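Local coordinates for protein 3-alpha-hydroxysteroid dehydrogenase (Pseudomonas sp., PDB 2DKN) that catalyses the NAD-dependent, reversible oxidation of the 3-alpha-hydroxyl group of steroids to the 3-ketone, as a Rossmann-fold short-chain dehydrogenase, at residues Val72-Asn86 with Ala143-Lys157. Residues are numbered along the deposited sequence; the frame is centred on the assembly and turned at random.
Sequences VGVTAANSGLVVAVN and AEQQGQTHLAYAGSK. With NAI (1,4-dihydronicotinamide adenine dinucleotide), chain C.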
loop_
_atom_site.group_PDB
_atom_site.type_symbol
_atom_site.label_atom_id
_atom_site.label_comp_id
_atom_site.label_asym_id
_atom_site.label_seq_id
_atom_site.Cartn_x
_atom_site.Cartn_y
_atom_site.Cartn_z
ATOM N N VAL A 72 -20.951 1.060 -1.521
ATOM C CA VAL A 72 -21.904 1.227 -0.460
ATOM C C VAL A 72 -21.414 0.434 0.738
ATOM O O VAL A 72 -20.638 -0.537 0.599
ATOM C CB VAL A 72 -23.334 0.777 -0.882
ATOM C CG1 VAL A 72 -23.900 1.730 -1.944
ATOM C CG2 VAL A 72 -23.332 -0.683 -1.367
ATOM N N GLY A 73 -21.844 0.858 1.927
ATOM C CA GLY A 73 -21.405 0.196 3.151
ATOM C C GLY A 73 -22.525 -0.547 3.841
ATOM O O GLY A 73 -23.537 -0.899 3.226
ATOM N N VAL A 74 -22.335 -0.809 5.126
ATOM C CA VAL A 74 -23.267 -1.660 5.846
ATOM C C VAL A 74 -24.698 -1.124 5.979
ATOM O O VAL A 74 -25.589 -1.895 6.335
ATOM C CB VAL A 74 -22.729 -2.034 7.248
ATOM C CG1 VAL A 74 -21.421 -2.799 7.106
ATOM C CG2 VAL A 74 -22.555 -0.783 8.102
ATOM N N THR A 75 -24.921 0.165 5.719
ATOM C CA THR A 75 -26.285 0.715 5.719
ATOM C C THR A 75 -26.987 0.665 4.349
ATOM O O THR A 75 -28.056 1.257 4.174
ATOM C CB THR A 75 -26.351 2.151 6.316
ATOM O OG1 THR A 75 -25.546 3.046 5.535
ATOM C CG2 THR A 75 -25.848 2.164 7.768
ATOM N N ALA A 76 -26.398 -0.039 3.378
ATOM C CA ALA A 76 -27.048 -0.250 2.082
ATOM C C ALA A 76 -28.372 -0.985 2.257
ATOM O O ALA A 76 -28.581 -1.678 3.268
ATOM C CB ALA A 76 -26.110 -1.058 1.131
ATOM N N ALA A 77 -29.219 -0.888 1.228
ATOM C CA ALA A 77 -30.565 -1.465 1.210
ATOM C C ALA A 77 -30.590 -2.940 1.597
ATOM O O ALA A 77 -31.419 -3.388 2.410
ATOM C CB ALA A 77 -31.192 -1.275 -0.184
ATOM N N ASN A 78 -29.668 -3.703 1.024
ATOM C CA ASN A 78 -29.584 -5.130 1.307
ATOM C C ASN A 78 -28.225 -5.670 0.875
ATOM O O ASN A 78 -27.457 -4.967 0.229
ATOM C CB ASN A 78 -30.735 -5.904 0.632
ATOM C CG ASN A 78 -30.881 -5.581 -0.864
ATOM O OD1 ASN A 78 -31.908 -5.038 -1.319
ATOM N ND2 ASN A 78 -29.870 -5.901 -1.621
ATOM N N SER A 79 -27.936 -6.915 1.239
ATOM C CA SER A 79 -26.660 -7.548 0.887
ATOM C C SER A 79 -26.469 -7.681 -0.612
ATOM O O SER A 79 -25.348 -7.573 -1.107
ATOM C CB SER A 79 -26.574 -8.917 1.552
ATOM O OG SER A 79 -26.436 -8.746 2.951
ATOM N N GLY A 80 -27.554 -7.930 -1.345
ATOM C CA GLY A 80 -27.477 -8.060 -2.805
ATOM C C GLY A 80 -26.963 -6.781 -3.446
ATOM O O GLY A 80 -26.156 -6.821 -4.390
ATOM N N LEU A 81 -27.405 -5.641 -2.921
ATOM C CA LEU A 81 -27.020 -4.363 -3.507
ATOM C C LEU A 81 -25.519 -4.122 -3.293
ATOM O O LEU A 81 -24.830 -3.636 -4.187
ATOM C CB LEU A 81 -27.848 -3.221 -2.887
ATOM C CG LEU A 81 -27.470 -1.808 -3.337
ATOM C CD1 LEU A 81 -27.683 -1.664 -4.853
ATOM C CD2 LEU A 81 -28.295 -0.766 -2.555
ATOM N N VAL A 82 -25.037 -4.472 -2.102
ATOM C CA VAL A 82 -23.617 -4.337 -1.739
ATOM C C VAL A 82 -22.732 -5.075 -2.760
ATOM O O VAL A 82 -21.763 -4.508 -3.303
ATOM C CB VAL A 82 -23.359 -4.853 -0.297
ATOM C CG1 VAL A 82 -21.870 -4.841 0.025
ATOM C CG2 VAL A 82 -24.143 -4.008 0.722
ATOM N N VAL A 83 -23.087 -6.324 -3.060
ATOM C CA VAL A 83 -22.343 -7.105 -4.038
ATOM C C VAL A 83 -22.456 -6.508 -5.441
ATOM O O VAL A 83 -21.473 -6.412 -6.168
ATOM C CB VAL A 83 -22.832 -8.580 -4.041
ATOM C CG1 VAL A 83 -22.366 -9.311 -5.286
ATOM C CG2 VAL A 83 -22.341 -9.270 -2.764
ATOM N N ALA A 84 -23.653 -6.088 -5.824
ATOM C CA ALA A 84 -23.866 -5.574 -7.172
ATOM C C ALA A 84 -23.005 -4.341 -7.432
ATOM O O ALA A 84 -22.463 -4.165 -8.522
ATOM C CB ALA A 84 -25.353 -5.222 -7.373
ATOM N N VAL A 85 -22.919 -3.465 -6.440
ATOM C CA VAL A 85 -22.165 -2.217 -6.629
ATOM C C VAL A 85 -20.685 -2.445 -6.352
ATOM O O VAL A 85 -19.843 -2.111 -7.178
ATOM C CB VAL A 85 -22.670 -1.053 -5.733
ATOM C CG1 VAL A 85 -21.946 0.238 -6.123
ATOM C CG2 VAL A 85 -24.125 -0.854 -5.925
ATOM N N ASN A 86 -20.366 -3.004 -5.187
ATOM C CA ASN A 86 -18.968 -3.062 -4.766
ATOM C C ASN A 86 -18.122 -4.004 -5.592
ATOM O O ASN A 86 -16.902 -3.797 -5.722
ATOM C CB ASN A 86 -18.833 -3.448 -3.294
ATOM C CG ASN A 86 -19.351 -2.368 -2.357
ATOM O OD1 ASN A 86 -19.840 -1.338 -2.808
ATOM N ND2 ASN A 86 -19.231 -2.599 -1.043
ATOM N N ALA A 143 -25.385 -13.775 -1.222
ATOM C CA ALA A 143 -25.262 -12.623 -0.324
ATOM C C ALA A 143 -26.532 -12.467 0.502
ATOM O O ALA A 143 -26.473 -12.272 1.718
ATOM C CB ALA A 143 -24.982 -11.336 -1.128
ATOM N N GLU A 144 -27.676 -12.567 -0.167
ATOM C CA GLU A 144 -28.971 -12.465 0.517
ATOM C C GLU A 144 -29.143 -13.580 1.552
ATOM O O GLU A 144 -29.546 -13.317 2.677
ATOM C CB GLU A 144 -30.121 -12.489 -0.486
ATOM C CG GLU A 144 -30.334 -11.182 -1.223
ATOM C CD GLU A 144 -30.590 -10.018 -0.281
ATOM O OE1 GLU A 144 -31.429 -10.139 0.636
ATOM O OE2 GLU A 144 -29.942 -8.975 -0.441
ATOM N N GLN A 145 -28.806 -14.808 1.174
ATOM C CA GLN A 145 -28.876 -15.960 2.088
ATOM C C GLN A 145 -27.900 -15.858 3.263
ATOM O O GLN A 145 -28.178 -16.364 4.360
ATOM C CB GLN A 145 -28.568 -17.249 1.344
ATOM C CG GLN A 145 -29.580 -17.649 0.293
ATOM C CD GLN A 145 -29.118 -18.869 -0.483
ATOM O OE1 GLN A 145 -29.786 -19.322 -1.415
ATOM N NE2 GLN A 145 -27.967 -19.412 -0.098
ATOM N N GLN A 146 -26.750 -15.235 3.037
ATOM C CA GLN A 146 -25.759 -15.084 4.103
ATOM C C GLN A 146 -26.336 -14.177 5.188
ATOM O O GLN A 146 -26.066 -14.374 6.383
ATOM C CB GLN A 146 -24.435 -14.551 3.559
ATOM C CG GLN A 146 -23.297 -14.463 4.575
ATOM C CD GLN A 146 -22.694 -15.805 4.946
ATOM O OE1 GLN A 146 -22.139 -16.514 4.102
ATOM N NE2 GLN A 146 -22.766 -16.144 6.228
ATOM N N GLY A 147 -27.190 -13.244 4.755
ATOM C CA GLY A 147 -28.000 -12.452 5.685
ATOM C C GLY A 147 -27.580 -11.154 6.364
ATOM O O GLY A 147 -28.380 -10.530 7.075
ATOM N N GLN A 148 -26.333 -10.739 6.184
ATOM C CA GLN A 148 -25.867 -9.559 6.901
ATOM C C GLN A 148 -25.027 -8.673 6.012
ATOM O O GLN A 148 -24.080 -9.142 5.397
ATOM C CB GLN A 148 -25.066 -9.968 8.125
ATOM C CG GLN A 148 -25.906 -10.685 9.174
ATOM C CD GLN A 148 -25.092 -11.080 10.369
ATOM O OE1 GLN A 148 -24.919 -12.266 10.662
ATOM N NE2 GLN A 148 -24.559 -10.084 11.065
ATOM N N THR A 149 -25.358 -7.390 5.963
ATOM C CA THR A 149 -24.659 -6.502 5.040
ATOM C C THR A 149 -23.154 -6.435 5.298
ATOM O O THR A 149 -22.379 -6.263 4.351
ATOM C CB THR A 149 -25.234 -5.082 5.047
ATOM O OG1 THR A 149 -25.236 -4.600 6.389
ATOM C CG2 THR A 149 -26.662 -5.065 4.487
ATOM N N HIS A 150 -22.725 -6.560 6.561
ATOM C CA HIS A 150 -21.288 -6.496 6.829
ATOM C C HIS A 150 -20.512 -7.639 6.174
ATOM O O HIS A 150 -19.337 -7.480 5.858
ATOM C CB HIS A 150 -20.965 -6.362 8.328
ATOM C CG HIS A 150 -20.893 -7.660 9.075
ATOM N ND1 HIS A 150 -21.996 -8.243 9.664
ATOM C CD2 HIS A 150 -19.836 -8.454 9.389
ATOM C CE1 HIS A 150 -21.631 -9.362 10.272
ATOM N NE2 HIS A 150 -20.326 -9.513 10.119
ATOM N N LEU A 151 -21.164 -8.787 6.014
ATOM C CA LEU A 151 -20.543 -9.944 5.383
ATOM C C LEU A 151 -20.506 -9.725 3.893
ATOM O O LEU A 151 -19.531 -10.089 3.244
ATOM C CB LEU A 151 -21.288 -11.234 5.691
ATOM C CG LEU A 151 -21.162 -11.597 7.177
ATOM C CD1 LEU A 151 -22.093 -12.753 7.557
ATOM C CD2 LEU A 151 -19.736 -11.910 7.519
ATOM N N ALA A 152 -21.560 -9.124 3.346
ATOM C CA ALA A 152 -21.540 -8.759 1.931
ATOM C C ALA A 152 -20.493 -7.678 1.664
ATOM O O ALA A 152 -19.868 -7.666 0.599
ATOM C CB ALA A 152 -22.919 -8.282 1.466
ATOM N N TYR A 153 -20.332 -6.758 2.608
ATOM C CA TYR A 153 -19.305 -5.728 2.481
ATOM C C TYR A 153 -17.879 -6.309 2.472
ATOM O O TYR A 153 -17.089 -6.060 1.544
ATOM C CB TYR A 153 -19.468 -4.680 3.592
ATOM C CG TYR A 153 -18.545 -3.504 3.422
ATOM C CD1 TYR A 153 -18.790 -2.581 2.427
ATOM C CD2 TYR A 153 -17.440 -3.296 4.261
ATOM C CE1 TYR A 153 -17.971 -1.489 2.230
ATOM C CE2 TYR A 153 -16.594 -2.166 4.060
ATOM C CZ TYR A 153 -16.876 -1.291 3.030
ATOM O OH TYR A 153 -16.115 -0.141 2.756
ATOM N N ALA A 154 -17.551 -7.102 3.488
ATOM C CA ALA A 154 -16.252 -7.764 3.543
ATOM C C ALA A 154 -16.065 -8.698 2.356
ATOM O O ALA A 154 -14.997 -8.726 1.764
ATOM C CB ALA A 154 -16.082 -8.552 4.843
ATOM N N GLY A 155 -17.104 -9.457 2.008
ATOM C CA GLY A 155 -17.004 -10.422 0.906
ATOM C C GLY A 155 -16.729 -9.687 -0.399
ATOM O O GLY A 155 -15.880 -10.090 -1.173
ATOM N N SER A 156 -17.453 -8.599 -0.639
ATOM C CA SER A 156 -17.339 -7.916 -1.926
ATOM C C SER A 156 -15.977 -7.248 -2.022
ATOM O O SER A 156 -15.366 -7.235 -3.084
ATOM C CB SER A 156 -18.479 -6.916 -2.135
ATOM O OG SER A 156 -18.493 -5.900 -1.134
ATOM N N LYS A 157 -15.498 -6.712 -0.903
ATOM C CA LYS A 157 -14.217 -6.012 -0.888
ATOM C C LYS A 157 -13.067 -7.012 -1.020
ATOM O O LYS A 157 -12.098 -6.774 -1.759
ATOM C CB LYS A 157 -14.090 -5.128 0.370
ATOM C CG LYS A 157 -15.025 -3.945 0.330
ATOM C CD LYS A 157 -14.711 -3.010 -0.842
ATOM C CE LYS A 157 -15.451 -1.674 -0.719
ATOM N NZ LYS A 157 -15.067 -0.729 -1.847
HETATM P PA NAI C . -19.412 8.100 -0.107
HETATM O O1A NAI C . -20.755 7.549 0.148
HETATM O O2A NAI C . -19.128 9.471 0.378
HETATM O O5B NAI C . -19.108 8.068 -1.680
HETATM C C5B NAI C . -19.435 6.951 -2.455
HETATM C C4B NAI C . -20.022 7.465 -3.762
HETATM O O4B NAI C . -20.334 6.301 -4.505
HETATM C C3B NAI C . -21.308 8.265 -3.567
HETATM O O3B NAI C . -21.291 9.463 -4.320
HETATM C C2B NAI C . -22.344 7.320 -4.150
HETATM O O2B NAI C . -23.471 7.962 -4.706
HETATM C C1B NAI C . -21.536 6.519 -5.176
HETATM N N9A NAI C . -22.313 5.298 -5.435
HETATM C C8A NAI C . -22.765 4.374 -4.514
HETATM N N7A NAI C . -23.516 3.464 -5.184
HETATM C C5A NAI C . -23.567 3.812 -6.504
HETATM C C6A NAI C . -24.196 3.263 -7.628
HETATM N N6A NAI C . -25.082 2.247 -7.545
HETATM N N1A NAI C . -24.029 3.885 -8.850
HETATM C C2A NAI C . -23.270 5.027 -8.974
HETATM N N3A NAI C . -22.651 5.575 -7.872
HETATM C C4A NAI C . -22.813 4.975 -6.656
HETATM O O3 NAI C . -18.412 7.009 0.510
HETATM P PN NAI C . -16.800 6.992 0.474
HETATM O O1N NAI C . -16.241 8.090 -0.333
HETATM O O2N NAI C . -16.365 6.871 1.877
HETATM O O5D NAI C . -16.570 5.586 -0.262
HETATM C C5D NAI C . -15.785 5.492 -1.443
HETATM C C4D NAI C . -15.242 4.069 -1.487
HETATM O O4D NAI C . -14.378 3.898 -0.369
HETATM C C3D NAI C . -16.324 3.000 -1.363
HETATM O O3D NAI C . -15.982 1.937 -2.244
HETATM C C2D NAI C . -16.145 2.491 0.066
HETATM O O2D NAI C . -16.508 1.143 0.177
HETATM C C1D NAI C . -14.646 2.664 0.264
HETATM N N1N NAI C . -14.242 2.702 1.696
HETATM C C2N NAI C . -14.718 3.690 2.511
HETATM C C3N NAI C . -14.333 3.726 3.842
HETATM C C7N NAI C . -14.806 4.848 4.732
HETATM O O7N NAI C . -14.495 4.719 6.075
HETATM N N7N NAI C . -15.478 5.907 4.241
HETATM C C4N NAI C . -13.448 2.755 4.351
HETATM C C5N NAI C . -12.937 1.767 3.483
HETATM C C6N NAI C . -13.353 1.760 2.160
HETATM O O HOH W 1 -24.602 -11.096 3.466
HETATM O O HOH W 2 -15.637 -1.779 -4.249
#
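Helices 79-86 and 149-157 run side by side in the same direction, 17° apart, with axes 8.5 Å from each other at the closest. The S79 side chain is a knob among A143, E144, T149 and A152. Its OG shares one water with A143 O and Q148 O. Next to it, E144, near the end of helix 136-146, bends at chi2 (-58°) and brings OE2 to the start of helix 79-86. There G80 N donates to E144 OE2 at 2.8 Å, on the anti side of the carboxylate. Further along, V82 CG1 packs on A152 CB of helix 149-157, while V83 CG2 is 3.7 Å from CB of A143, which belongs to helix 136-146. The loop 72-78 is held by T149, whose OG1 donates to a lone pair of V74 O at 2.7 Å.

N86 ties the loop to its own helix. V72 N donates to N86 OD1 (2.9 Å), and N86 ND2 donates to V72 O (3.0 Å), nearly in its amide plane. ND2 also makes a weak bond to S156 OG. V72 O meets the Y153 ring at its edge, 3.3 Å from CE1. An alanine in place of N86 is likely to leave V72 N and O without these mates and the loop freer to shift beside Y153.

Y153 and K157 form the YxxxK pair of the family. Y153 OH is hydrogen-bonded to NADH O2D at 2.9 Å, and K157 NZ donates to O3D. A water links NZ to N86 O. K157 NZ also bonds V112 O, at the end of strand 108-112. Helix 126-133 touches V83, and helix 189-196 touches V74.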